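Local coordinates for 3-hydroxyisobutyrate dehydrogenase (Salmonella typhimurium, PDB 3G0O), which probably catalyses the NAD(P)-dependent oxidation of L-threonate to 2-dehydro-L-erythronate, with NAD(+) the likely preferred cosubstrate, at residues 18-21 against 22-26; 73-76 against 77-81; 90-93 against 94-98. One frame throughout, in Å; residues are numbered along the deposited sequence.

Interaction 1: residues 18-21 against 22-26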
loop_
_atom_site.group_PDB
_atom_site.type_symbol
_atom_site.label_atom_id
_atom_site.label_comp_id
_atom_site.label_asym_id
_atom_site.label_seq_id
_atom_site.Cartn_x
_atom_site.Cartn_y
_atom_site.Cartn_z
HETATM N N MSE A 18 15.518 8.745 -11.100
HETATM C CA MSE A 18 16.056 7.394 -11.051
HETATM C C MSE A 18 17.435 7.328 -11.704
HETATM O O MSE A 18 18.347 6.699 -11.172
HETATM C CB MSE A 18 15.101 6.415 -11.741
HETATM C CG MSE A 18 13.725 6.297 -11.069
HETATM SE SE MSE A 18 13.790 5.673 -9.218
HETATM C CE MSE A 18 13.872 3.768 -9.546
ATOM N N GLY A 19 17.577 7.991 -12.848
ATOM C CA GLY A 19 18.840 7.997 -13.568
ATOM C C GLY A 19 19.983 8.623 -12.795
ATOM O O GLY A 19 21.095 8.095 -12.799
HETATM N N MSE A 20 19.721 9.753 -12.141
HETATM C CA MSE A 20 20.758 10.417 -11.362
HETATM C C MSE A 20 21.192 9.508 -10.224
HETATM O O MSE A 20 22.377 9.429 -9.901
HETATM C CB MSE A 20 20.261 11.754 -10.805
HETATM C CG MSE A 20 20.387 12.924 -11.774
HETATM SE SE MSE A 20 22.221 13.255 -12.375
HETATM C CE MSE A 20 22.973 13.967 -10.740
ATOM N N GLY A 21 20.227 8.821 -9.617
ATOM C CA GLY A 21 20.556 7.918 -8.531
ATOM C C GLY A 21 21.483 6.822 -9.023
ATOM O O GLY A 21 22.480 6.506 -8.373
ATOM N N ALA A 22 21.160 6.245 -10.178
ATOM C CA ALA A 22 21.981 5.182 -10.751
ATOM C C ALA A 22 23.391 5.696 -11.048
ATOM O O ALA A 22 24.379 5.056 -10.690
ATOM C CB ALA A 22 21.337 4.649 -12.026
ATOM N N ALA A 23 23.478 6.854 -11.695
ATOM C CA ALA A 23 24.768 7.444 -12.037
ATOM C C ALA A 23 25.614 7.685 -10.786
ATOM O O ALA A 23 26.801 7.361 -10.764
ATOM C CB ALA A 23 24.562 8.747 -12.793
ATOM N N ARG A 24 25.006 8.251 -9.749
ATOM C CA ARG A 24 25.729 8.501 -8.513
ATOM C C ARG A 24 26.154 7.201 -7.847
ATOM O O ARG A 24 27.242 7.111 -7.274
ATOM C CB ARG A 24 24.886 9.347 -7.556
ATOM C CG ARG A 24 24.810 10.819 -7.967
ATOM C CD ARG A 24 24.002 11.657 -6.985
ATOM N NE ARG A 24 24.211 13.085 -7.214
ATOM C CZ ARG A 24 23.254 13.950 -7.535
ATOM N NH1 ARG A 24 21.999 13.542 -7.668
ATOM N NH2 ARG A 24 23.552 15.228 -7.727
ATOM N N SER A 25 25.303 6.183 -7.933
ATOM C CA SER A 25 25.630 4.896 -7.344
ATOM C C SER A 25 26.804 4.274 -8.096
ATOM O O SER A 25 27.666 3.640 -7.491
ATOM C CB SER A 25 24.409 3.977 -7.383
ATOM O OG SER A 25 23.369 4.512 -6.581
ATOM N N CYS A 26 26.840 4.454 -9.416
ATOM C CA CYS A 26 27.947 3.919 -10.206
ATOM C C CYS A 26 29.231 4.654 -9.830
ATOM O O CYS A 26 30.295 4.046 -9.741
ATOM C CB CYS A 26 27.677 4.078 -11.701
ATOM S SG CYS A 26 26.464 2.913 -12.357
#
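Ala22, Ala23, Arg24 and Ser25 each give their backbone N-H to the carbonyl oxygen four residues back, on Met18, Gly19, Met20 and Gly21, as regular alpha-helix does. The turns belong to helix 17-28 of the first beta-alpha-beta unit of a Rossmann-type domain, and Gly19 fits the last glycine of the GxGxxG dinucleotide-binding pattern. Ala22 and Ala23 are buried. Ala23 packs on Ile12 of strand 9-13, and Ala22 on Val161 and Met140.

On another side, Met20, a selenomethionine, reaches along the helix to Arg24. Its chain bends at chi2 (-59°) and again at chi3 (-71°), which turns the terminal methyl back over the guanidinium. Met20 CE lies over one face of that group, off toward its rim, and is 3.2 Å from Arg24 CZ. The Arg24 chain is extended from CG to NE, and its NE forms a salt bridge with Glu49.

Gly21 O is gripped twice by Ser25. The backbone N-H donates over 2.9 Å, from Ser25 N to Gly21 O. Ser25 OG donates to the same Gly21 O at 2.8 Å, from the opposite face of the carbonyl plane and 39° out of it.

Interaction 2: residues 73-76 against 77-81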
loop_
_atom_site.group_PDB
_atom_site.type_symbol
_atom_site.label_atom_id
_atom_site.label_comp_id
_atom_site.label_asym_id
_atom_site.label_seq_id
_atom_site.Cartn_x
_atom_site.Cartn_y
_atom_site.Cartn_z
ATOM N N VAL A 73 11.273 7.294 -20.165
ATOM C CA VAL A 73 9.835 7.101 -20.014
ATOM C C VAL A 73 9.180 6.002 -20.844
ATOM O O VAL A 73 8.395 5.214 -20.315
ATOM C CB VAL A 73 9.082 8.433 -20.282
ATOM C CG1 VAL A 73 7.583 8.218 -20.192
ATOM C CG2 VAL A 73 9.519 9.483 -19.275
ATOM N N ASN A 74 9.494 5.931 -22.131
ATOM C CA ASN A 74 8.847 4.932 -22.974
ATOM C C ASN A 74 9.713 4.278 -24.043
ATOM O O ASN A 74 10.875 4.637 -24.239
ATOM C CB ASN A 74 7.629 5.563 -23.645
ATOM C CG ASN A 74 7.988 6.811 -24.413
ATOM O OD1 ASN A 74 8.885 6.794 -25.256
ATOM N ND2 ASN A 74 7.297 7.904 -24.123
ATOM N N ALA A 75 9.112 3.316 -24.740
ATOM C CA ALA A 75 9.778 2.571 -25.801
ATOM C C ALA A 75 10.241 3.483 -26.927
ATOM O O ALA A 75 11.318 3.285 -27.498
ATOM C CB ALA A 75 8.839 1.508 -26.356
ATOM N N ALA A 76 9.421 4.478 -27.250
ATOM C CA ALA A 76 9.762 5.405 -28.319
ATOM C C ALA A 76 11.100 6.064 -28.003
ATOM O O ALA A 76 11.964 6.184 -28.873
ATOM C CB ALA A 76 8.674 6.457 -28.466
ATOM N N GLN A 77 11.270 6.477 -26.752
ATOM C CA GLN A 77 12.505 7.118 -26.330
ATOM C C GLN A 77 13.671 6.131 -26.271
ATOM O O GLN A 77 14.819 6.506 -26.512
ATOM C CB GLN A 77 12.302 7.809 -24.980
ATOM C CG GLN A 77 11.557 9.138 -25.097
ATOM C CD GLN A 77 11.156 9.727 -23.756
ATOM O OE1 GLN A 77 11.919 9.692 -22.791
ATOM N NE2 GLN A 77 9.953 10.290 -23.695
ATOM N N VAL A 78 13.384 4.871 -25.955
ATOM C CA VAL A 78 14.440 3.864 -25.909
ATOM C C VAL A 78 14.949 3.675 -27.333
ATOM O O VAL A 78 16.156 3.665 -27.578
ATOM C CB VAL A 78 13.924 2.505 -25.379
ATOM C CG1 VAL A 78 15.039 1.469 -25.442
ATOM C CG2 VAL A 78 13.431 2.651 -23.946
ATOM N N ARG A 79 14.018 3.532 -28.270
ATOM C CA ARG A 79 14.372 3.352 -29.669
ATOM C C ARG A 79 15.140 4.544 -30.236
ATOM O O ARG A 79 16.032 4.366 -31.065
ATOM C CB ARG A 79 13.118 3.097 -30.509
ATOM C CG ARG A 79 12.491 1.728 -30.281
ATOM C CD ARG A 79 11.466 1.422 -31.358
ATOM N NE ARG A 79 11.169 -0.007 -31.433
ATOM C CZ ARG A 79 10.274 -0.636 -30.678
ATOM N NH1 ARG A 79 9.565 0.037 -29.780
ATOM N NH2 ARG A 79 10.095 -1.943 -30.818
ATOM N N GLN A 80 14.801 5.753 -29.795
ATOM C CA GLN A 80 15.493 6.945 -30.278
ATOM C C GLN A 80 16.928 6.999 -29.768
ATOM O O GLN A 80 17.822 7.482 -30.462
ATOM C CB GLN A 80 14.737 8.217 -29.874
ATOM C CG GLN A 80 13.475 8.458 -30.699
ATOM C CD GLN A 80 12.766 9.763 -30.354
ATOM O OE1 GLN A 80 13.351 10.850 -30.444
ATOM N NE2 GLN A 80 11.495 9.662 -29.965
ATOM N N VAL A 81 17.150 6.501 -28.558
ATOM C CA VAL A 81 18.490 6.480 -27.984
ATOM C C VAL A 81 19.338 5.418 -28.688
ATOM O O VAL A 81 20.526 5.624 -28.953
ATOM C CB VAL A 81 18.448 6.163 -26.463
ATOM C CG1 VAL A 81 19.850 5.827 -25.952
ATOM C CG2 VAL A 81 17.898 7.359 -25.698
HETATM O O HOH W 1 12.433 10.004 -20.260
#
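Gln77 meets Asn74 through both its backbone and its side chain. Its N-H points at the Asn74 carboxamide oxygen, with 2.8 Å from Gln77 N to Asn74 OD1, and the donor sits almost in line with the C=O bond. Asn74 CG lies between its own backbone N and carbonyl carbon (chi1 55°), which brings OD1 back over the first turn. The Gln77 chain runs out beyond CG, roughly perpendicular to the Asn74 side chain. The two amide planes are 74° apart. Their nitrogens, both donors, only pack side by side, with Gln77 NE2 3.6 Å from Asn74 ND2. Gln77 OE1 is held by a water, which donates to it at 2.6 Å and accepts from Val73 N at 2.9 Å. This water ties the end of the Gln77 side chain to the backbone just before the helix.

Val78 N donates to Asn74 O. Val78 CG2 packs against that same carbonyl, 3.3 Å from Asn74 O. The buried valine continues onto Ile112 of helix 106-117.

Arg79 N bonds to Ala75 O, and its chain, extended from CG to NE, passes Ala75. Ala75 CB stands 3.8 Å from Arg79 NH1, obliquely to the guanidinium. The charged end goes on to Asp108 and Glu111 of helix 106-117, in salt bridges through NH2.

Gln80 N bonds to Ala76 O. Its side chain lies alongside that carbonyl, with Gln80 CG 3.3 Å from Ala76 O.

Val81 N carries the helical pattern on, bonding to Gln77 O. Together these bonds make the first turns of helix 75-82, which follows strand 67-70 in the Rossmann-type domain. Asn74 is its N-cap: a side-chain carbonyl takes up a first-turn N-H that has no helical carbonyl before it.

Interaction 3: residues 90-93 against 94-98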
loop_
_atom_site.group_PDB
_atom_site.type_symbol
_atom_site.label_atom_id
_atom_site.label_comp_id
_atom_site.label_asym_id
_atom_site.label_seq_id
_atom_site.Cartn_x
_atom_site.Cartn_y
_atom_site.Cartn_z
ATOM N N HIS A 90 24.809 1.083 -32.935
ATOM C CA HIS A 90 25.826 0.750 -33.932
ATOM C C HIS A 90 27.242 1.226 -33.603
ATOM O O HIS A 90 28.193 0.851 -34.280
ATOM C CB HIS A 90 25.413 1.305 -35.298
ATOM C CG HIS A 90 25.429 2.800 -35.371
ATOM N ND1 HIS A 90 26.388 3.502 -36.071
ATOM C CD2 HIS A 90 24.624 3.728 -34.806
ATOM C CE1 HIS A 90 26.173 4.797 -35.931
ATOM N NE2 HIS A 90 25.107 4.962 -35.168
ATOM N N LEU A 91 27.385 2.046 -32.568
ATOM C CA LEU A 91 28.699 2.551 -32.187
ATOM C C LEU A 91 29.300 1.723 -31.064
ATOM O O LEU A 91 30.496 1.795 -30.796
ATOM C CB LEU A 91 28.585 3.997 -31.725
ATOM C CG LEU A 91 28.020 4.989 -32.734
ATOM C CD1 LEU A 91 27.909 6.346 -32.063
ATOM C CD2 LEU A 91 28.920 5.055 -33.957
HETATM N N MSE A 92 28.452 0.946 -30.402
HETATM C CA MSE A 92 28.866 0.117 -29.280
HETATM C C MSE A 92 29.741 -1.057 -29.687
HETATM O O MSE A 92 29.513 -1.697 -30.713
HETATM C CB MSE A 92 27.627 -0.360 -28.518
HETATM C CG MSE A 92 26.909 0.802 -27.845
HETATM SE SE MSE A 92 25.423 0.331 -26.731
HETATM C CE MSE A 92 26.359 -0.426 -25.240
ATOM N N LYS A 93 30.744 -1.338 -28.867
ATOM C CA LYS A 93 31.665 -2.421 -29.160
ATOM C C LYS A 93 31.080 -3.792 -28.861
ATOM O O LYS A 93 30.293 -3.959 -27.931
ATOM C CB LYS A 93 32.973 -2.231 -28.379
ATOM C CG LYS A 93 32.784 -2.101 -26.878
ATOM C CD LYS A 93 34.091 -1.826 -26.148
ATOM C CE LYS A 93 33.814 -1.359 -24.733
ATOM N NZ LYS A 93 35.034 -1.421 -23.877
ATOM N N PRO A 94 31.464 -4.800 -29.658
ATOM C CA PRO A 94 30.973 -6.168 -29.470
ATOM C C PRO A 94 31.121 -6.649 -28.028
ATOM O O PRO A 94 32.139 -6.403 -27.378
ATOM C CB PRO A 94 31.836 -6.971 -30.435
ATOM C CG PRO A 94 32.076 -6.003 -31.547
ATOM C CD PRO A 94 32.404 -4.736 -30.791
ATOM N N GLY A 95 30.098 -7.336 -27.530
ATOM C CA GLY A 95 30.152 -7.843 -26.172
ATOM C C GLY A 95 29.633 -6.890 -25.110
ATOM O O GLY A 95 29.396 -7.311 -23.980
ATOM N N SER A 96 29.465 -5.613 -25.453
ATOM C CA SER A 96 28.966 -4.637 -24.486
ATOM C C SER A 96 27.489 -4.919 -24.209
ATOM O O SER A 96 26.823 -5.580 -25.000
ATOM C CB SER A 96 29.159 -3.207 -25.009
ATOM O OG SER A 96 28.496 -2.994 -26.241
ATOM N N ALA A 97 26.979 -4.426 -23.087
ATOM C CA ALA A 97 25.584 -4.679 -22.736
ATOM C C ALA A 97 24.719 -3.432 -22.628
ATOM O O ALA A 97 25.193 -2.352 -22.278
ATOM C CB ALA A 97 25.520 -5.455 -21.427
ATOM N N VAL A 98 23.437 -3.592 -22.939
ATOM C CA VAL A 98 22.493 -2.492 -22.834
ATOM C C VAL A 98 21.425 -2.912 -21.835
ATOM O O VAL A 98 20.757 -3.926 -22.022
ATOM C CB VAL A 98 21.805 -2.176 -24.172
ATOM C CG1 VAL A 98 20.784 -1.071 -23.965
ATOM C CG2 VAL A 98 22.832 -1.755 -25.203
#
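Met92, a selenomethionine, crosses the Val98 side chain at about a right angle and reaches across from the limb before a turn to the strand after it. Its selenium rests against one methyl branch, with 3.7 Å from Met92 SE to Val98 CG2. With Val98 CG1 anti to the backbone N (chi1 177°), CG2 is left beside that N and meets the selenium. The Met92 chain bends at chi3 (73°), which swings its terminal methyl toward the start of the strand. There Met92 CE is 3.5 Å from Ser96 OG and 3.7 Å from Ala97 O. Leu68 of strand 67-70 and Leu121 also pack on Met92.

Between Met92 and Val98 the chain makes a type II beta turn, from Lys93 to Ser96, leading into strand 97-100 of the Rossmann-type sheet. Pro94 and Gly95 hold its two central positions. Gly95 has a positive phi of 89°, the usual setting for glycine at the third position of such a turn.

Ser96 faces back across the turn and grips Lys93 O with two donors. Its backbone N-H closes the turn, at 3.1 Å from Ser96 N to Lys93 O. Its hydroxyl makes the shorter bond, 2.6 Å from Ser96 OG to Lys93 O, and lies in the carbonyl plane. The Lys93 chain leaves the turn beyond CG in extended form. Its CG still passes 4.2 Å from Ser96 CB, while NZ ends in a salt bridge with Asp66.

All three interactions lie in the nucleotide-binding domain and follow one another along the chain without touching. Interaction 1 lies nearest the probable active site. Its Met18 side chain is about 3 Å from a bound L(+)-tartaric acid and about 7 Å from the side chain of Lys179, the predicted catalytic residue. In interaction 2 the side chain of Val73 is about 10 Å from that of Lys179 and about 11 Å from the tartaric acid. Interaction 3 is remote from these sites. The centres of interactions 1 and 2 are about 19 Å apart. Helix 75-82 of interaction 2 precedes strand 97-100, which interaction 3 leads into, and the nearest atoms of interactions 2 and 3 are about 6 Å apart.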